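Local coordinates for protein sortase (Actinomyces oris, PDB 2XWG) that probably acts as a class C sortase, a cysteine transpeptidase that joins pilin subunits during fimbrial assembly, and binds calcium, at residues K57-A60 and S61-Y65; P87-Q90 and A91-H94; V190-P193 and E194-D197. One frame throughout, in Å; residues are numbered along the deposited sequence.

Interaction 1. Residues K57-A60 and S61-Y65; sequences KERA and SAETY. With CA (calcium ion), chain G.
Arg59 and Glu63, one turn apart on helix 55-68, lay their side chains across each other obliquely. Arg59 is stretched out from CG to NE, with CG opposite the backbone N (chi1 -174°), and Glu63 bends at chi2 to send its carboxylate over that chain. Glu63 OE2 comes to the edge of the guanidinium, close to its plane, and forms a long salt bridge with Arg59 NE at 3.6 Å. The two flat groups stand almost perpendicular, 85° apart, and a single oxygen makes the bridge. The far end of Arg59 turns to another partner: NH1 is hydrogen-bonded to Ser176 O, and its chain leans on Leu181 of strand 179-191.

One residue further on, Ala60 O takes two bonds from Thr64, N at 2.9 Å and OG1 at 3.2 Å, which arrive from opposite faces of the carbonyl plane. Ser61 N reaches Lys57 O at 2.9 Å with an N-H...O angle of 162°, while Ser61 OG is held by Glu95 outside the helix.

Glu58 points elsewhere: bent at chi2, it places OE2 2.8 Å from the calcium ion, whose other protein ligands are His94 O and Asp97 OD1. This is a helix from the N-terminal part of the chain, lying beside the sortase beta-sheet, that combines an i to i+4 ion pair with one ligand of a calcium site.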
ATOM      1  N   LYS A  57      -9.453   8.742  17.607  1.00 59.99           N
ATOM      2  CA  LYS A  57      -8.206   9.457  17.798  1.00 63.05           C
ATOM      3  C   LYS A  57      -7.183   8.922  16.799  1.00 59.93           C
ATOM      4  O   LYS A  57      -6.494   9.697  16.136  1.00 59.64           O
ATOM      5  CB  LYS A  57      -7.698   9.322  19.237  1.00 64.01           C
ATOM      6  CG  LYS A  57      -8.409  10.233  20.238  1.00 78.50           C
ATOM      7  CD  LYS A  57      -8.128   9.840  21.711  1.00 83.59           C
ATOM      8  CE  LYS A  57      -8.955   8.624  22.162  1.00 81.47           C
ATOM      9  NZ  LYS A  57      -8.534   8.064  23.497  1.00 81.15           N
ATOM     10  N   GLU A  58      -7.109   7.596  16.687  1.00 57.43           N
ATOM     11  CA  GLU A  58      -6.166   6.928  15.796  1.00 55.45           C
ATOM     12  C   GLU A  58      -6.352   7.371  14.360  1.00 52.43           C
ATOM     13  O   GLU A  58      -5.394   7.519  13.619  1.00 49.15           O
ATOM     14  CB  GLU A  58      -6.339   5.416  15.876  1.00 53.48           C
ATOM     15  CG  GLU A  58      -5.620   4.791  17.027  1.00 55.51           C
ATOM     16  CD  GLU A  58      -4.214   4.448  16.656  1.00 54.25           C
ATOM     17  OE1 GLU A  58      -3.786   4.908  15.588  1.00 58.83           O
ATOM     18  OE2 GLU A  58      -3.532   3.723  17.406  1.00 57.86           O
ATOM     19  N   ARG A  59      -7.592   7.587  13.963  1.00 50.40           N
ATOM     20  CA  ARG A  59      -7.826   8.004  12.607  1.00 49.65           C
ATOM     21  C   ARG A  59      -7.399   9.457  12.361  1.00 58.14           C
ATOM     22  O   ARG A  59      -6.785   9.774  11.327  1.00 56.46           O
ATOM     23  CB  ARG A  59      -9.277   7.798  12.225  1.00 48.94           C
ATOM     24  CG  ARG A  59      -9.488   8.103  10.779  1.00 53.65           C
ATOM     25  CD  ARG A  59     -10.862   7.740  10.285  1.00 55.53           C
ATOM     26  NE  ARG A  59     -10.775   7.549   8.843  1.00 57.42           N
ATOM     27  CZ  ARG A  59     -10.687   6.355   8.271  1.00 55.23           C
ATOM     28  NH1 ARG A  59     -10.706   5.264   9.036  1.00 49.67           N
ATOM     29  NH2 ARG A  59     -10.600   6.251   6.946  1.00 50.52           N
ATOM     30  N   ALA A  60      -7.719  10.340  13.306  1.00 52.25           N
ATOM     31  CA  ALA A  60      -7.364  11.753  13.164  1.00 51.65           C
ATOM     32  C   ALA A  60      -5.852  11.926  13.164  1.00 52.73           C
ATOM     33  O   ALA A  60      -5.317  12.775  12.454  1.00 58.84           O
ATOM     34  CB  ALA A  60      -7.989  12.586  14.273  1.00 54.12           C
ATOM     35  N   SER A  61      -5.166  11.117  13.964  1.00 42.97           N
ATOM     36  CA  SER A  61      -3.717  11.129  13.980  1.00 42.36           C
ATOM     37  C   SER A  61      -3.162  10.608  12.648  1.00 46.39           C
ATOM     38  O   SER A  61      -2.204  11.170  12.098  1.00 47.21           O
ATOM     39  CB  SER A  61      -3.190  10.295  15.139  1.00 40.60           C
ATOM     40  OG  SER A  61      -1.776  10.247  15.097  1.00 46.99           O
ATOM     41  N   ALA A  62      -3.762   9.537  12.133  1.00 45.63           N
ATOM     42  CA  ALA A  62      -3.394   9.027  10.823  1.00 46.66           C
ATOM     43  C   ALA A  62      -3.519  10.148   9.800  1.00 51.84           C
ATOM     44  O   ALA A  62      -2.611  10.364   8.994  1.00 49.88           O
ATOM     45  CB  ALA A  62      -4.277   7.863  10.429  1.00 40.37           C
ATOM     46  N   GLU A  63      -4.635  10.871   9.834  1.00 64.06           N
ATOM     47  CA  GLU A  63      -4.866  11.907   8.826  1.00 69.66           C
ATOM     48  C   GLU A  63      -3.899  13.080   9.025  1.00 70.54           C
ATOM     49  O   GLU A  63      -3.444  13.706   8.062  1.00 66.90           O
ATOM     50  CB  GLU A  63      -6.326  12.372   8.828  1.00 72.96           C
ATOM     51  CG  GLU A  63      -7.330  11.222   9.006  1.00 77.61           C
ATOM     52  CD  GLU A  63      -8.642  11.435   8.254  1.00 87.93           C
ATOM     53  OE1 GLU A  63      -8.609  12.090   7.178  1.00 90.61           O
ATOM     54  OE2 GLU A  63      -9.698  10.940   8.739  1.00 82.33           O
ATOM     55  N   THR A  64      -3.574  13.374  10.276  1.00 58.09           N
ATOM     56  CA  THR A  64      -2.537  14.358  10.531  1.00 61.03           C
ATOM     57  C   THR A  64      -1.222  13.878   9.917  1.00 59.93           C
ATOM     58  O   THR A  64      -0.598  14.627   9.170  1.00 65.13           O
ATOM     59  CB  THR A  64      -2.393  14.680  12.031  1.00 64.45           C
ATOM     60  OG1 THR A  64      -3.554  15.407  12.464  1.00 62.65           O
ATOM     61  CG2 THR A  64      -1.144  15.516  12.287  1.00 62.11           C
ATOM     62  N   TYR A  65      -0.830  12.628  10.186  1.00 51.76           N
ATOM     63  CA  TYR A  65       0.374  12.046   9.566  1.00 49.67           C
ATOM     64  C   TYR A  65       0.445  12.287   8.051  1.00 52.76           C
ATOM     65  O   TYR A  65       1.446  12.797   7.530  1.00 49.48           O
ATOM     66  CB  TYR A  65       0.502  10.540   9.848  1.00 46.67           C
ATOM     67  CG  TYR A  65       1.775   9.912   9.271  1.00 43.59           C
ATOM     68  CD1 TYR A  65       1.843   9.497   7.946  1.00 38.43           C
ATOM     69  CD2 TYR A  65       2.912   9.750  10.058  1.00 43.15           C
ATOM     70  CE1 TYR A  65       3.012   8.934   7.420  1.00 39.90           C
ATOM     71  CE2 TYR A  65       4.074   9.186   9.546  1.00 37.31           C
ATOM     72  CZ  TYR A  65       4.124   8.782   8.233  1.00 39.66           C
ATOM     73  OH  TYR A  65       5.295   8.239   7.741  1.00 37.35           O
TER
HETATM   74 CA    CA G1287      -1.501   5.624  17.550  1.00 72.51          CA

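Interaction 2. Residues P87-Q90 and A91-H94; sequences PQYQ and AYLH. With CA (calcium ion), chain G.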
ATOM      1  N   PRO A  87      14.445   7.567  13.696  1.00 64.97           N
ATOM      2  CA  PRO A  87      13.419   8.174  14.554  1.00 63.19           C
ATOM      3  C   PRO A  87      12.095   8.333  13.816  1.00 60.02           C
ATOM      4  O   PRO A  87      11.047   8.072  14.416  1.00 58.74           O
ATOM      5  CB  PRO A  87      14.007   9.552  14.886  1.00 66.21           C
ATOM      6  CG  PRO A  87      15.491   9.378  14.734  1.00 67.39           C
ATOM      7  CD  PRO A  87      15.645   8.415  13.580  1.00 67.80           C
ATOM      8  N   GLN A  88      12.143   8.744  12.544  1.00 54.12           N
ATOM      9  CA  GLN A  88      10.934   8.905  11.739  1.00 47.23           C
ATOM     10  C   GLN A  88      10.195   7.584  11.580  1.00 47.71           C
ATOM     11  O   GLN A  88       8.964   7.532  11.697  1.00 45.37           O
ATOM     12  CB  GLN A  88      11.253   9.493  10.367  1.00 52.27           C
ATOM     13  CG  GLN A  88      12.013  10.813  10.412  1.00 61.82           C
ATOM     14  CD  GLN A  88      13.492  10.634  10.764  1.00 67.96           C
ATOM     15  OE1 GLN A  88      14.149  11.566  11.243  1.00 70.14           O
ATOM     16  NE2 GLN A  88      14.020   9.433  10.519  1.00 62.50           N
ATOM     17  N   TYR A  89      10.949   6.518  11.324  1.00 48.17           N
ATOM     18  CA  TYR A  89      10.361   5.197  11.175  1.00 44.10           C
ATOM     19  C   TYR A  89       9.706   4.742  12.464  1.00 46.28           C
ATOM     20  O   TYR A  89       8.667   4.087  12.436  1.00 45.85           O
ATOM     21  CB  TYR A  89      11.401   4.159  10.752  1.00 46.70           C
ATOM     22  CG  TYR A  89      10.777   2.829  10.388  1.00 44.42           C
ATOM     23  CD1 TYR A  89      10.084   2.671   9.191  1.00 41.95           C
ATOM     24  CD2 TYR A  89      10.855   1.740  11.242  1.00 44.53           C
ATOM     25  CE1 TYR A  89       9.499   1.457   8.846  1.00 39.63           C
ATOM     26  CE2 TYR A  89      10.274   0.521  10.910  1.00 45.73           C
ATOM     27  CZ  TYR A  89       9.599   0.385   9.702  1.00 44.80           C
ATOM     28  OH  TYR A  89       9.025  -0.826   9.355  1.00 43.58           O
ATOM     29  N   GLN A  90      10.314   5.071  13.598  1.00 47.40           N
ATOM     30  CA  GLN A  90       9.711   4.710  14.861  1.00 44.01           C
ATOM     31  C   GLN A  90       8.466   5.541  15.046  1.00 46.16           C
ATOM     32  O   GLN A  90       7.481   5.069  15.593  1.00 47.54           O
ATOM     33  CB  GLN A  90      10.672   4.934  16.022  1.00 50.64           C
ATOM     34  CG  GLN A  90      11.797   3.931  16.101  1.00 50.04           C
ATOM     35  CD  GLN A  90      11.306   2.493  16.100  1.00 54.42           C
ATOM     36  OE1 GLN A  90      11.824   1.650  15.359  1.00 54.43           O
ATOM     37  NE2 GLN A  90      10.316   2.200  16.939  1.00 52.25           N
ATOM     38  N   ALA A  91       8.491   6.786  14.596  1.00 48.24           N
ATOM     39  CA  ALA A  91       7.302   7.612  14.761  1.00 52.89           C
ATOM     40  C   ALA A  91       6.164   6.992  13.959  1.00 48.80           C
ATOM     41  O   ALA A  91       5.000   7.022  14.360  1.00 50.26           O
ATOM     42  CB  ALA A  91       7.562   9.043  14.311  1.00 52.09           C
ATOM     43  N   TYR A  92       6.530   6.408  12.830  1.00 49.46           N
ATOM     44  CA  TYR A  92       5.569   5.844  11.893  1.00 49.14           C
ATOM     45  C   TYR A  92       4.944   4.592  12.493  1.00 42.22           C
ATOM     46  O   TYR A  92       3.751   4.363  12.368  1.00 43.80           O
ATOM     47  CB  TYR A  92       6.279   5.584  10.560  1.00 39.23           C
ATOM     48  CG  TYR A  92       5.698   4.524   9.648  1.00 39.28           C
ATOM     49  CD1 TYR A  92       4.623   4.797   8.826  1.00 35.15           C
ATOM     50  CD2 TYR A  92       6.279   3.270   9.561  1.00 39.05           C
ATOM     51  CE1 TYR A  92       4.117   3.847   7.988  1.00 33.13           C
ATOM     52  CE2 TYR A  92       5.787   2.318   8.719  1.00 33.43           C
ATOM     53  CZ  TYR A  92       4.712   2.609   7.934  1.00 34.46           C
ATOM     54  OH  TYR A  92       4.233   1.645   7.084  1.00 35.46           O
ATOM     55  N   LEU A  93       5.750   3.806  13.182  1.00 37.11           N
ATOM     56  CA  LEU A  93       5.257   2.591  13.805  1.00 37.13           C
ATOM     57  C   LEU A  93       4.110   2.868  14.763  1.00 41.56           C
ATOM     58  O   LEU A  93       3.321   1.974  15.081  1.00 42.65           O
ATOM     59  CB  LEU A  93       6.390   1.902  14.551  1.00 40.25           C
ATOM     60  CG  LEU A  93       7.035   0.686  13.894  1.00 39.52           C
ATOM     61  CD1 LEU A  93       7.050   0.803  12.386  1.00 31.87           C
ATOM     62  CD2 LEU A  93       8.441   0.510  14.446  1.00 41.31           C
ATOM     63  N   HIS A  94       4.026   4.101  15.244  1.00 51.20           N
ATOM     64  CA  HIS A  94       3.004   4.444  16.218  1.00 54.99           C
ATOM     65  C   HIS A  94       1.685   4.767  15.529  1.00 52.71           C
ATOM     66  O   HIS A  94       0.641   4.760  16.161  1.00 53.35           O
ATOM     67  CB  HIS A  94       3.435   5.628  17.088  1.00 58.28           C
ATOM     68  CG  HIS A  94       4.192   5.238  18.316  1.00 61.28           C
ATOM     69  ND1 HIS A  94       5.546   5.461  18.460  1.00 64.85           N
ATOM     70  CD2 HIS A  94       3.784   4.646  19.462  1.00 62.75           C
ATOM     71  CE1 HIS A  94       5.941   5.022  19.641  1.00 69.82           C
ATOM     72  NE2 HIS A  94       4.891   4.522  20.271  1.00 73.49           N
TER
HETATM   73 CA    CA G1287      -1.501   5.624  17.550  1.00 72.51          CA
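Tyr89 and Leu93 meet one turn apart on the short helix 87-93, and the residue that follows, His94, gives its backbone oxygen to a calcium site. The helix is held by i to i+4 bonds: Ala91 N to Pro87 O, Tyr92 N to Gln88 O and Leu93 N to Tyr89 O, the last at 3.0 Å.

Tyr89 can be followed outward. Its CB leads away from the 91-94 turn, but with CG opposite the backbone N (chi1 -171°) the ring swings back beside it. On one margin CD1 and CE1 lie nearest the ring of Tyr92; CE1 is 3.8 Å from Tyr92 CD2. The two rings meet obliquely, their centroids 5.5 Å apart and their planes at 41°. Leu93 CD1 lies over one face of the Tyr89 ring, on the CD2/CE2 side, 3.6 Å from Tyr89 CE2. This is a CH-pi contact, with Leu93 CD1 4.0 Å from the centroid of the Tyr89 ring, and the methyl stays near the ring out to CZ and the hydroxyl oxygen. Phe133 meets the Tyr89 ring edge-to-face, so the aromatic cluster continues beyond the helix.

Tyr92 is buried, and its hydroxyl is bonded to His131 ND1 and Gly119 N, tying the helix to the sheet region. The other methyl of Leu93, CD2, touches the Tyr89 ring margin as well as the Gln90 amide, where it lies 3.5 Å from Gln90 NE2.

His94 turns its ring back along the helix, where ND1 makes a weak bond to Gln90 O. Its carbonyl points the other way: His94 O binds the calcium ion at 2.7 Å, sharing it with Glu58 OE2 and Asp97 OD1.

Interaction 3. Residues V190-P193 and E194-D197; sequences VVKP and EETD
A type I beta turn, Lys192 to Glu195, carries the chain out of strand 179-191 of the sortase sheet and into the loop that leads to strand 206-214. The Pro193 side chain lies about 8 Å from that of Cys213, the predicted acyl-thioester nucleophile. The closing bond runs from Glu195 N to Lys192 O, 2.8 Å long. The donor lies well above the carbonyl plane, and the N-H...O angle is 140°. Pro193 takes the second position, its ring fixing phi at -48°, and Glu194 the third. Glu195 is also the centre of an inverse gamma turn, so the chain bends again at once.

Two carboxylates converge on the Lys192 side chain. Glu195, extended beyond CG, crosses the lysine obliquely, its carboxylate against the methylenes, with Glu195 OE2 3.2 Å from Lys192 CD. At the far end the lysine bends at chi4 (57°), leaving Lys192 NZ 3.6 Å from Glu195 OE2, a long salt bridge. In Glu194, CG lies between the backbone N and the carbonyl carbon, and a further bend at chi2 brings Glu194 OE2 to 3.3 Å from Lys192 CB. Glu194 OE2 remains 5.8 Å from Lys192 NZ, too far for direct contact.

Across the turn, Val191 CG1 approaches Glu195 O at 3.3 Å, while Val191 CG2 lies 3.5 Å from Glu195 OE1. The preceding strand is paired through Val191 with Arg222 of strand 221-229, and Thr196 OG1 is bonded to Ile74 O.

With one ammonium paired to Glu195 and a second carboxylate, of Glu194, further off, the lysine probably offsets part of the turn's negative charge; at the surface, the long ion pair would add only modestly to the backbone bond.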
ATOM      1  N   VAL A 190       3.708  -1.103 -16.307  1.00 47.23           N
ATOM      2  CA  VAL A 190       4.906  -1.851 -15.948  1.00 41.87           C
ATOM      3  C   VAL A 190       6.035  -0.854 -15.929  1.00 41.26           C
ATOM      4  O   VAL A 190       5.908   0.200 -16.511  1.00 49.34           O
ATOM      5  CB  VAL A 190       5.160  -2.989 -16.925  1.00 41.77           C
ATOM      6  CG1 VAL A 190       6.530  -3.580 -16.713  1.00 37.41           C
ATOM      7  CG2 VAL A 190       4.093  -4.050 -16.731  1.00 40.88           C
ATOM      8  N   VAL A 191       7.124  -1.143 -15.238  1.00 39.57           N
ATOM      9  CA  VAL A 191       8.064  -0.080 -14.926  1.00 40.14           C
ATOM     10  C   VAL A 191       9.346  -0.668 -14.375  1.00 44.50           C
ATOM     11  O   VAL A 191       9.357  -1.794 -13.926  1.00 47.31           O
ATOM     12  CB  VAL A 191       7.417   0.928 -13.944  1.00 44.94           C
ATOM     13  CG1 VAL A 191       8.297   1.192 -12.715  1.00 43.99           C
ATOM     14  CG2 VAL A 191       7.064   2.208 -14.665  1.00 44.71           C
ATOM     15  N   LYS A 192      10.440   0.072 -14.452  1.00 53.28           N
ATOM     16  CA  LYS A 192      11.707  -0.396 -13.914  1.00 54.83           C
ATOM     17  C   LYS A 192      11.764  -0.052 -12.437  1.00 52.67           C
ATOM     18  O   LYS A 192      11.201   0.959 -12.020  1.00 53.02           O
ATOM     19  CB  LYS A 192      12.878   0.288 -14.632  1.00 58.86           C
ATOM     20  CG  LYS A 192      13.169  -0.225 -16.022  1.00 66.08           C
ATOM     21  CD  LYS A 192      14.333   0.553 -16.642  1.00 73.82           C
ATOM     22  CE  LYS A 192      14.515   0.211 -18.121  1.00 81.21           C
ATOM     23  NZ  LYS A 192      13.262   0.473 -18.911  1.00 81.18           N
ATOM     24  N   PRO A 193      12.492  -0.856 -11.652  1.00 41.66           N
ATOM     25  CA  PRO A 193      12.626  -0.707 -10.202  1.00 44.54           C
ATOM     26  C   PRO A 193      12.959   0.711  -9.740  1.00 52.80           C
ATOM     27  O   PRO A 193      12.483   1.175  -8.683  1.00 47.61           O
ATOM     28  CB  PRO A 193      13.789  -1.634  -9.873  1.00 43.86           C
ATOM     29  CG  PRO A 193      13.701  -2.689 -10.900  1.00 44.40           C
ATOM     30  CD  PRO A 193      13.279  -1.991 -12.155  1.00 44.81           C
ATOM     31  N   GLU A 194      13.791   1.397 -10.506  1.00 61.13           N
ATOM     32  CA  GLU A 194      14.240   2.711 -10.069  1.00 65.99           C
ATOM     33  C   GLU A 194      13.253   3.801 -10.496  1.00 63.54           C
ATOM     34  O   GLU A 194      13.288   4.924  -9.973  1.00 66.24           O
ATOM     35  CB  GLU A 194      15.684   2.988 -10.534  1.00 68.79           C
ATOM     36  CG  GLU A 194      15.927   2.868 -12.044  1.00 80.89           C
ATOM     37  CD  GLU A 194      16.084   1.421 -12.541  1.00 82.32           C
ATOM     38  OE1 GLU A 194      16.413   0.523 -11.713  1.00 78.84           O
ATOM     39  OE2 GLU A 194      15.883   1.200 -13.766  1.00 79.28           O
ATOM     40  N   GLU A 195      12.355   3.446 -11.415  1.00 50.07           N
ATOM     41  CA  GLU A 195      11.341   4.363 -11.926  1.00 53.02           C
ATOM     42  C   GLU A 195      10.179   4.536 -10.940  1.00 56.92           C
ATOM     43  O   GLU A 195       9.148   3.858 -11.029  1.00 53.22           O
ATOM     44  CB  GLU A 195      10.830   3.889 -13.285  1.00 52.81           C
ATOM     45  CG  GLU A 195      11.883   3.962 -14.404  1.00 59.97           C
ATOM     46  CD  GLU A 195      11.409   3.339 -15.720  1.00 65.26           C
ATOM     47  OE1 GLU A 195      10.174   3.246 -15.936  1.00 58.82           O
ATOM     48  OE2 GLU A 195      12.275   2.939 -16.540  1.00 72.93           O
ATOM     49  N   THR A 196      10.344   5.492 -10.035  1.00 55.26           N
ATOM     50  CA  THR A 196       9.499   5.629  -8.855  1.00 49.78           C
ATOM     51  C   THR A 196       8.549   6.842  -8.852  1.00 56.13           C
ATOM     52  O   THR A 196       7.628   6.910  -8.038  1.00 54.75           O
ATOM     53  CB  THR A 196      10.405   5.700  -7.635  1.00 48.53           C
ATOM     54  OG1 THR A 196      10.285   4.476  -6.906  1.00 49.60           O
ATOM     55  CG2 THR A 196      10.075   6.902  -6.760  1.00 54.54           C
ATOM     56  N   ASP A 197       8.761   7.786  -9.771  1.00 62.12           N
ATOM     57  CA  ASP A 197       7.985   9.033  -9.803  1.00 61.33           C
ATOM     58  C   ASP A 197       6.475   8.880  -9.625  1.00 59.19           C
ATOM     59  O   ASP A 197       5.822   9.800  -9.116  1.00 57.60           O
ATOM     60  CB  ASP A 197       8.238   9.803 -11.102  1.00 66.74           C
ATOM     61  CG  ASP A 197       9.619  10.417 -11.158  1.00 72.26           C
ATOM     62  OD1 ASP A 197      10.273  10.489 -10.089  1.00 68.08           O
ATOM     63  OD2 ASP A 197      10.042  10.830 -12.269  1.00 69.64           O
TER

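How the interactions relate
Interactions 1 and 2 lie on successive helices, 55-68 and 87-93, and share one calcium ion: a carboxylate comes from the first, a backbone carbonyl from the second. They also touch directly, Tyr65 OH lying 3.7 Å from Tyr92 CD1. Both are partly buried, but the first has one long ion pair and a metal-binding carboxylate, whereas the second relies on aromatic and aliphatic contacts, with its tyrosines buried. Interaction 3 is the turn just beyond strand 179-191, a surface contact of carboxylates round one lysine. It touches neither of the other two contacts; its centre is about 30 Å from that of interaction 1 and about 26 Å from that of interaction 2.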